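PDB 4KCU: pyruvate kinase 1 from Trypanosoma brucei brucei, which catalyses the last step of glycolysis, transferring the phosphoryl group of phosphoenolpyruvate to ADP to give pyruvate and ATP. Local coordinates for residues A[236-241]-A[254-259]; A[292-297]-A[325-330]. All coordinates share one frame; numbering follows the deposited sequence.

Contacts 1 and 2 are both buried in the core of one eight-stranded parallel barrel, their centres about 12 Å apart. Contact 1 joins strands 235-240 and 258-262, contact 2 strands 293-296 and 327-330, and the two meet where strands 258-262 and 293-296 lie side by side: Ile259 N stands 3.0 Å from Pro292 O, and Ile259 O 2.8 Å from Ile294 N, both probable hydrogen bonds. In each, backbone hydrogen bonds join the two strands, but the polar side chains that reinforce the pairing differ, an amide and two serines in contact 1 and a carboxylate in contact 2. Segment 236-241 ends at the magnesium that holds D-malate, and 292-297 at D-malate itself.

Contact 1 of 2, residues A[236-241]-A[254-259]; sequences IISKIE and EASNGI. With MG (magnesium ion), chain C; MLT (D-malate), chain E.
Ile236 O takes two N-H groups from the turn into the neighbouring strand: Asn257 N, at 2.9 Å and in the carbonyl plane, and Gly258 N, weakly. The Asn257 side chain curls back to the same residue, and its OD1 receives Ile236 N at 2.7 Å along a nearly straight bond (172°), while Arg224 adds a weak bond to that oxygen. The asparagine thus clips the start of the pairing from both ends of Ile236, and Ser238 N carries it on by donating to Gly258 O at 3.0 Å.

Beside this line the hydroxyls of Ser238 and Ser256 meet tip to tip, Ser238 OG donating to Ser256 OG at 2.6 Å. Ser256 OG is bonded in addition to Ile252 O, so the last turn of helix 249-255 is tied to the strand. Under helices 249-255 and 275-289 the side chains of Ile240 and Ile259 cross obliquely, CG1 of Ile240 touching CG2 of Ile259 at 3.9 Å. On the other face, inside the barrel, Ile237 folds its CD1 over Gly258 CA at 3.6 Å (chi2 -58°), against a glycine that has no side chain on this inner face.

Beyond the pairing, Glu241 OE1 binds magnesium together with Asp265, two malate oxygens and two waters, and Lys239 NZ is salt-bridged to Asp84. Adjacent parallel strands with helices outside, and with the metal and malate bound at the C-terminal ends of the strands, are the signature of the TIM barrel, here at the metal site of pyruvate kinase.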
ATOM      1  N   ILE A 236     -14.347  10.152 -33.591  1.00 24.40           N
ATOM      2  CA  ILE A 236     -13.159  10.882 -33.958  1.00 26.43           C
ATOM      3  C   ILE A 236     -11.984  10.466 -33.054  1.00 27.54           C
ATOM      4  O   ILE A 236     -12.039  10.619 -31.818  1.00 28.24           O
ATOM      5  CB  ILE A 236     -13.384  12.405 -33.852  1.00 25.80           C
ATOM      6  CG1 ILE A 236     -14.479  12.849 -34.839  1.00 25.30           C
ATOM      7  CG2 ILE A 236     -12.071  13.135 -34.111  1.00 24.03           C
ATOM      8  CD1 ILE A 236     -14.937  14.288 -34.646  1.00 25.61           C
ATOM      9  N   ILE A 237     -10.983   9.850 -33.649  1.00 24.62           N
ATOM     10  CA  ILE A 237      -9.767   9.499 -32.918  1.00 23.45           C
ATOM     11  C   ILE A 237      -8.713  10.536 -33.323  1.00 23.72           C
ATOM     12  O   ILE A 237      -8.382  10.652 -34.513  1.00 26.49           O
ATOM     13  CB  ILE A 237      -9.285   8.078 -33.347  1.00 23.08           C
ATOM     14  CG1 ILE A 237     -10.389   7.034 -33.157  1.00 22.44           C
ATOM     15  CG2 ILE A 237      -8.017   7.683 -32.634  1.00 22.28           C
ATOM     16  CD1 ILE A 237     -10.889   6.936 -31.738  1.00 23.70           C
ATOM     17  N   SER A 238      -8.249  11.344 -32.371  1.00 23.56           N
ATOM     18  CA  SER A 238      -7.288  12.419 -32.671  1.00 23.45           C
ATOM     19  C   SER A 238      -5.871  11.895 -32.670  1.00 23.67           C
ATOM     20  O   SER A 238      -5.447  11.236 -31.730  1.00 23.90           O
ATOM     21  CB  SER A 238      -7.424  13.555 -31.656  1.00 25.40           C
ATOM     22  OG  SER A 238      -8.663  14.239 -31.851  1.00 28.71           O
ATOM     23  N   LYS A 239      -5.146  12.126 -33.751  1.00 23.22           N
ATOM     24  CA  LYS A 239      -3.764  11.697 -33.801  1.00 22.85           C
ATOM     25  C   LYS A 239      -2.887  12.785 -33.201  1.00 25.08           C
ATOM     26  O   LYS A 239      -2.984  13.940 -33.599  1.00 25.05           O
ATOM     27  CB  LYS A 239      -3.350  11.412 -35.228  1.00 22.22           C
ATOM     28  CG  LYS A 239      -4.202  10.345 -35.883  1.00 22.78           C
ATOM     29  CD  LYS A 239      -4.074  10.380 -37.399  1.00 25.14           C
ATOM     30  CE  LYS A 239      -2.700   9.881 -37.855  1.00 25.45           C
ATOM     31  NZ  LYS A 239      -2.573  10.025 -39.335  1.00 28.69           N
ATOM     32  N   ILE A 240      -2.136  12.436 -32.150  1.00 24.70           N
ATOM     33  CA  ILE A 240      -1.180  13.351 -31.555  1.00 25.10           C
ATOM     34  C   ILE A 240       0.153  13.152 -32.223  1.00 27.68           C
ATOM     35  O   ILE A 240       0.739  12.063 -32.136  1.00 28.40           O
ATOM     36  CB  ILE A 240      -1.025  13.092 -30.053  1.00 23.92           C
ATOM     37  CG1 ILE A 240      -2.397  13.166 -29.370  1.00 22.28           C
ATOM     38  CG2 ILE A 240      -0.011  14.060 -29.446  1.00 21.99           C
ATOM     39  CD1 ILE A 240      -3.049  14.538 -29.484  1.00 22.00           C
ATOM     40  N   GLU A 241       0.604  14.197 -32.915  1.00 28.79           N
ATOM     41  CA  GLU A 241       1.648  14.110 -33.937  1.00 32.77           C
ATOM     42  C   GLU A 241       2.628  15.272 -33.798  1.00 30.18           C
ATOM     43  O   GLU A 241       3.585  15.348 -34.537  1.00 32.29           O
ATOM     44  CB  GLU A 241       1.067  14.199 -35.374  1.00 33.63           C
ATOM     45  CG  GLU A 241       0.000  13.205 -35.723  1.00 34.13           C
ATOM     46  CD  GLU A 241       0.025  12.825 -37.179  1.00 33.75           C
ATOM     47  OE1 GLU A 241       0.982  12.152 -37.600  1.00 32.96           O
ATOM     48  OE2 GLU A 241      -0.929  13.172 -37.902  1.00 37.96           O
ATOM     49  N   GLU A 254     -10.584  15.443 -24.100  1.00 29.94           N
ATOM     50  CA  GLU A 254     -11.936  15.702 -23.645  1.00 31.34           C
ATOM     51  C   GLU A 254     -12.867  15.881 -24.854  1.00 30.88           C
ATOM     52  O   GLU A 254     -14.003  15.418 -24.839  1.00 30.38           O
ATOM     53  CB  GLU A 254     -11.961  16.922 -22.732  1.00 37.48           C
ATOM     54  CG  GLU A 254     -13.341  17.304 -22.214  1.00 52.43           C
ATOM     55  CD  GLU A 254     -13.378  18.734 -21.681  1.00 75.09           C
ATOM     56  OE1 GLU A 254     -13.940  18.953 -20.584  1.00 80.11           O
ATOM     57  OE2 GLU A 254     -12.812  19.638 -22.344  1.00 87.97           O
ATOM     58  N   ALA A 255     -12.352  16.475 -25.931  1.00 27.24           N
ATOM     59  CA  ALA A 255     -13.156  16.650 -27.162  1.00 28.54           C
ATOM     60  C   ALA A 255     -13.301  15.371 -28.044  1.00 27.42           C
ATOM     61  O   ALA A 255     -14.165  15.331 -28.911  1.00 25.57           O
ATOM     62  CB  ALA A 255     -12.629  17.825 -28.002  1.00 26.59           C
ATOM     63  N   SER A 256     -12.405  14.393 -27.887  1.00 25.53           N
ATOM     64  CA  SER A 256     -12.281  13.297 -28.878  1.00 24.43           C
ATOM     65  C   SER A 256     -13.021  12.046 -28.386  1.00 25.29           C
ATOM     66  O   SER A 256     -13.303  11.914 -27.213  1.00 28.62           O
ATOM     67  CB  SER A 256     -10.807  12.940 -29.118  1.00 23.94           C
ATOM     68  OG  SER A 256     -10.063  14.017 -29.668  1.00 25.15           O
ATOM     69  N   ASN A 257     -13.219  11.075 -29.256  1.00 27.85           N
ATOM     70  CA  ASN A 257     -13.691   9.763 -28.793  1.00 25.71           C
ATOM     71  C   ASN A 257     -12.571   8.872 -28.407  1.00 24.68           C
ATOM     72  O   ASN A 257     -12.779   7.934 -27.651  1.00 24.89           O
ATOM     73  CB  ASN A 257     -14.574   9.099 -29.841  1.00 26.42           C
ATOM     74  CG  ASN A 257     -15.689  10.018 -30.311  1.00 26.14           C
ATOM     75  OD1 ASN A 257     -15.527  10.765 -31.274  1.00 29.13           O
ATOM     76  ND2 ASN A 257     -16.740  10.086 -29.540  1.00 24.38           N
ATOM     77  N   GLY A 258     -11.348   9.254 -28.802  1.00 23.12           N
ATOM     78  CA  GLY A 258     -10.157   8.463 -28.506  1.00 21.49           C
ATOM     79  C   GLY A 258      -8.922   9.142 -29.088  1.00 22.72           C
ATOM     80  O   GLY A 258      -9.012  10.216 -29.651  1.00 21.62           O
ATOM     81  N   ILE A 259      -7.777   8.486 -28.985  1.00 22.30           N
ATOM     82  CA  ILE A 259      -6.520   9.105 -29.334  1.00 21.87           C
ATOM     83  C   ILE A 259      -5.626   8.064 -30.036  1.00 23.62           C
ATOM     84  O   ILE A 259      -5.577   6.869 -29.640  1.00 21.49           O
ATOM     85  CB  ILE A 259      -5.777   9.584 -28.065  1.00 21.49           C
ATOM     86  CG1 ILE A 259      -6.528  10.728 -27.370  1.00 22.71           C
ATOM     87  CG2 ILE A 259      -4.338   9.969 -28.384  1.00 21.58           C
ATOM     88  CD1 ILE A 259      -6.665  12.011 -28.211  1.00 22.79           C
TER
HETATM   89 MG    MG C1001       1.433  10.971 -39.220  1.00 34.40          MG
HETATM   90  C1  MLT E1003       2.243   8.831 -37.810  1.00 39.94           C
HETATM   91  O1  MLT E1003       2.865   9.904 -38.062  1.00 33.39           O
HETATM   92  O2  MLT E1003       2.592   7.969 -36.964  1.00 32.93           O
HETATM   93  C2  MLT E1003       1.112   8.447 -38.803  1.00 44.33           C
HETATM   94  O3  MLT E1003      -0.003   9.292 -38.727  1.00 38.35           O
HETATM   95  C3  MLT E1003       0.711   6.971 -38.764  1.00 45.06           C
HETATM   96  C4  MLT E1003       1.516   6.319 -39.907  1.00 57.80           C
HETATM   97  O4  MLT E1003       2.442   7.006 -40.413  1.00 50.64           O
HETATM   98  O5  MLT E1003       1.184   5.179 -40.265  1.00 68.13           O
HETATM   99  O   HOH W   1       1.901  10.236 -40.982  1.00 36.32           O
HETATM  100  O   HOH W   2      -0.269  12.204 -39.925  1.00 28.88           O

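Contact 2 of 2, residues A[292-297]-A[325-330]; sequences PVICAT and ADCVML. With MLT (D-malate), chain E.
Met329 leaves its strand with CG anti to the backbone N (chi1 -171°), runs on extended, and then bends at its last torsion (chi3 101°), which lays CE against Ala296 CB at 3.5 Å. Its CB also rests near CG2 of Ile294, so the methionine lies alongside two residues of the neighbouring strand. At the other end of the contact, Asp326 holds CG beside its own backbone N, and the carboxylate comes back over Val293, whose N-H reaches OD1 at 3.1 Å from above the carboxylate plane. CG1 of Val293 passes the same oxygen at 3.6 Å, the two side chains crossing at about a right angle.

Between these ends the parallel strands pair in register. Val293 O accepts Cys327 N at 3.3 Å and, weakly, Asp326 N; Cys295 N then gives the straighter bond (164°) to Cys327 O at 3.0 Å, and Cys295 O takes a weak one from Met329 N. Inside the barrel, CG1 of Ile294 packs on CB of Cys327 at 3.8 Å, with Met260 close by. The outward face carries Cys295 and Val328, which meet helices 275-289 and 340-356 respectively. Past the pairing a water bridges the strands, donating to Met329 O and weakly accepting Thr297 N. Thr297 OG1 donates to malate O2 at 2.6 Å.

The helix between these strands, 311-322, makes this a beta-alpha-beta crossover of the TIM barrel, with a middle of backbone hydrogen bonds flanked by apolar side chains. At its N-terminal end Asp326, buried between Val293 N, Arg414 and the backbone N of Arg436, is probably held as the anion and links the barrel to the alpha/beta domain; at the C-terminal end Thr297 OG1 helps to place D-malate through a single bond.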
ATOM      1  N   PRO A 292     -10.555   5.047 -25.738  1.00 23.08           N
ATOM      2  CA  PRO A 292      -9.631   4.162 -26.460  1.00 22.96           C
ATOM      3  C   PRO A 292      -8.359   4.916 -26.910  1.00 23.67           C
ATOM      4  O   PRO A 292      -8.414   6.116 -27.281  1.00 25.51           O
ATOM      5  CB  PRO A 292     -10.441   3.699 -27.689  1.00 24.29           C
ATOM      6  CG  PRO A 292     -11.774   4.421 -27.622  1.00 24.88           C
ATOM      7  CD  PRO A 292     -11.945   4.958 -26.230  1.00 22.18           C
ATOM      8  N   VAL A 293      -7.225   4.222 -26.877  1.00 22.53           N
ATOM      9  CA  VAL A 293      -5.994   4.791 -27.354  1.00 21.81           C
ATOM     10  C   VAL A 293      -5.202   3.767 -28.168  1.00 23.15           C
ATOM     11  O   VAL A 293      -5.139   2.565 -27.824  1.00 22.05           O
ATOM     12  CB  VAL A 293      -5.142   5.350 -26.193  1.00 22.05           C
ATOM     13  CG1 VAL A 293      -4.823   4.250 -25.186  1.00 20.81           C
ATOM     14  CG2 VAL A 293      -3.868   6.014 -26.731  1.00 22.05           C
ATOM     15  N   ILE A 294      -4.718   4.221 -29.318  1.00 22.88           N
ATOM     16  CA  ILE A 294      -3.999   3.370 -30.253  1.00 22.70           C
ATOM     17  C   ILE A 294      -2.550   3.791 -30.283  1.00 23.33           C
ATOM     18  O   ILE A 294      -2.241   4.984 -30.469  1.00 22.80           O
ATOM     19  CB  ILE A 294      -4.545   3.534 -31.667  1.00 23.10           C
ATOM     20  CG1 ILE A 294      -6.044   3.287 -31.674  1.00 24.13           C
ATOM     21  CG2 ILE A 294      -3.865   2.588 -32.624  1.00 21.56           C
ATOM     22  CD1 ILE A 294      -6.697   3.807 -32.931  1.00 23.76           C
ATOM     23  N   CYS A 295      -1.659   2.820 -30.095  1.00 21.88           N
ATOM     24  CA  CYS A 295      -0.262   3.055 -30.283  1.00 23.96           C
ATOM     25  C   CYS A 295       0.173   2.686 -31.709  1.00 25.92           C
ATOM     26  O   CYS A 295      -0.147   1.607 -32.201  1.00 27.11           O
ATOM     27  CB  CYS A 295       0.537   2.268 -29.277  1.00 24.79           C
ATOM     28  SG  CYS A 295       2.263   2.699 -29.391  1.00 33.54           S
ATOM     29  N   ALA A 296       0.802   3.618 -32.409  1.00 25.84           N
ATOM     30  CA  ALA A 296       1.022   3.435 -33.841  1.00 26.46           C
ATOM     31  C   ALA A 296       2.489   3.605 -34.239  1.00 26.17           C
ATOM     32  O   ALA A 296       3.219   4.398 -33.631  1.00 27.74           O
ATOM     33  CB  ALA A 296       0.136   4.390 -34.645  1.00 23.38           C
ATOM     34  N   THR A 297       2.905   2.847 -35.264  1.00 24.02           N
ATOM     35  CA  THR A 297       3.949   3.252 -36.220  1.00 25.27           C
ATOM     36  C   THR A 297       5.310   2.652 -35.935  1.00 25.80           C
ATOM     37  O   THR A 297       5.881   2.861 -34.870  1.00 24.36           O
ATOM     38  CB  THR A 297       4.117   4.793 -36.371  1.00 28.76           C
ATOM     39  OG1 THR A 297       2.925   5.365 -36.954  1.00 28.78           O
ATOM     40  CG2 THR A 297       5.332   5.096 -37.287  1.00 26.50           C
ATOM     41  N   ALA A 325      -2.279   0.491 -23.652  1.00 19.46           N
ATOM     42  CA  ALA A 325      -2.917   0.773 -24.952  1.00 20.26           C
ATOM     43  C   ALA A 325      -4.029  -0.242 -25.287  1.00 21.56           C
ATOM     44  O   ALA A 325      -3.842  -1.444 -25.139  1.00 20.79           O
ATOM     45  CB  ALA A 325      -1.887   0.808 -26.071  1.00 19.34           C
ATOM     46  N   ASP A 326      -5.158   0.248 -25.793  1.00 21.87           N
ATOM     47  CA  ASP A 326      -6.209  -0.636 -26.264  1.00 24.65           C
ATOM     48  C   ASP A 326      -5.741  -1.403 -27.505  1.00 24.55           C
ATOM     49  O   ASP A 326      -5.829  -2.645 -27.548  1.00 24.49           O
ATOM     50  CB  ASP A 326      -7.502   0.133 -26.550  1.00 27.66           C
ATOM     51  CG  ASP A 326      -8.088   0.790 -25.287  1.00 35.96           C
ATOM     52  OD1 ASP A 326      -7.551   1.866 -24.875  1.00 31.71           O
ATOM     53  OD2 ASP A 326      -9.078   0.226 -24.709  1.00 34.33           O
ATOM     54  N   CYS A 327      -5.131  -0.671 -28.434  1.00 22.07           N
ATOM     55  CA  CYS A 327      -4.874  -1.154 -29.773  1.00 22.64           C
ATOM     56  C   CYS A 327      -3.452  -0.921 -30.128  1.00 23.39           C
ATOM     57  O   CYS A 327      -2.859   0.090 -29.740  1.00 22.26           O
ATOM     58  CB  CYS A 327      -5.692  -0.377 -30.790  1.00 24.77           C
ATOM     59  SG  CYS A 327      -7.462  -0.540 -30.590  1.00 30.54           S
ATOM     60  N   VAL A 328      -2.966  -1.738 -31.040  1.00 22.74           N
ATOM     61  CA  VAL A 328      -1.700  -1.480 -31.656  1.00 24.11           C
ATOM     62  C   VAL A 328      -1.869  -1.499 -33.154  1.00 24.83           C
ATOM     63  O   VAL A 328      -2.767  -2.136 -33.665  1.00 25.24           O
ATOM     64  CB  VAL A 328      -0.640  -2.507 -31.192  1.00 24.35           C
ATOM     65  CG1 VAL A 328      -0.177  -2.146 -29.801  1.00 23.05           C
ATOM     66  CG2 VAL A 328      -1.218  -3.922 -31.189  1.00 23.34           C
ATOM     67  N   MET A 329      -1.052  -0.723 -33.848  1.00 25.79           N
ATOM     68  CA  MET A 329      -1.291  -0.442 -35.255  1.00 26.95           C
ATOM     69  C   MET A 329      -0.147  -0.889 -36.177  1.00 24.96           C
ATOM     70  O   MET A 329       1.018  -0.874 -35.806  1.00 25.81           O
ATOM     71  CB  MET A 329      -1.602   1.038 -35.471  1.00 25.74           C
ATOM     72  CG  MET A 329      -2.081   1.347 -36.881  1.00 28.38           C
ATOM     73  SD  MET A 329      -2.855   2.971 -37.023  1.00 34.53           S
ATOM     74  CE  MET A 329      -1.527   3.915 -37.745  1.00 31.05           C
ATOM     75  N   LEU A 330      -0.503  -1.299 -37.381  1.00 24.83           N
ATOM     76  CA  LEU A 330       0.485  -1.610 -38.416  1.00 24.38           C
ATOM     77  C   LEU A 330       0.242  -0.662 -39.565  1.00 24.43           C
ATOM     78  O   LEU A 330      -0.918  -0.332 -39.885  1.00 24.69           O
ATOM     79  CB  LEU A 330       0.315  -3.052 -38.892  1.00 22.26           C
ATOM     80  CG  LEU A 330       0.504  -4.050 -37.766  1.00 22.63           C
ATOM     81  CD1 LEU A 330      -0.136  -5.388 -38.077  1.00 21.68           C
ATOM     82  CD2 LEU A 330       1.988  -4.199 -37.457  1.00 20.37           C
TER
HETATM   83  C1  MLT E1003       2.243   8.831 -37.810  1.00 39.94           C
HETATM   84  O1  MLT E1003       2.865   9.904 -38.062  1.00 33.39           O
HETATM   85  O2  MLT E1003       2.592   7.969 -36.964  1.00 32.93           O
HETATM   86  C2  MLT E1003       1.112   8.447 -38.803  1.00 44.33           C
HETATM   87  O3  MLT E1003      -0.003   9.292 -38.727  1.00 38.35           O
HETATM   88  C3  MLT E1003       0.711   6.971 -38.764  1.00 45.06           C
HETATM   89  C4  MLT E1003       1.516   6.319 -39.907  1.00 57.80           C
HETATM   90  O4  MLT E1003       2.442   7.006 -40.413  1.00 50.64           O
HETATM   91  O5  MLT E1003       1.184   5.179 -40.265  1.00 68.13           O
HETATM   92  O   HOH W   3       3.488  -0.091 -36.737  1.00 21.91           O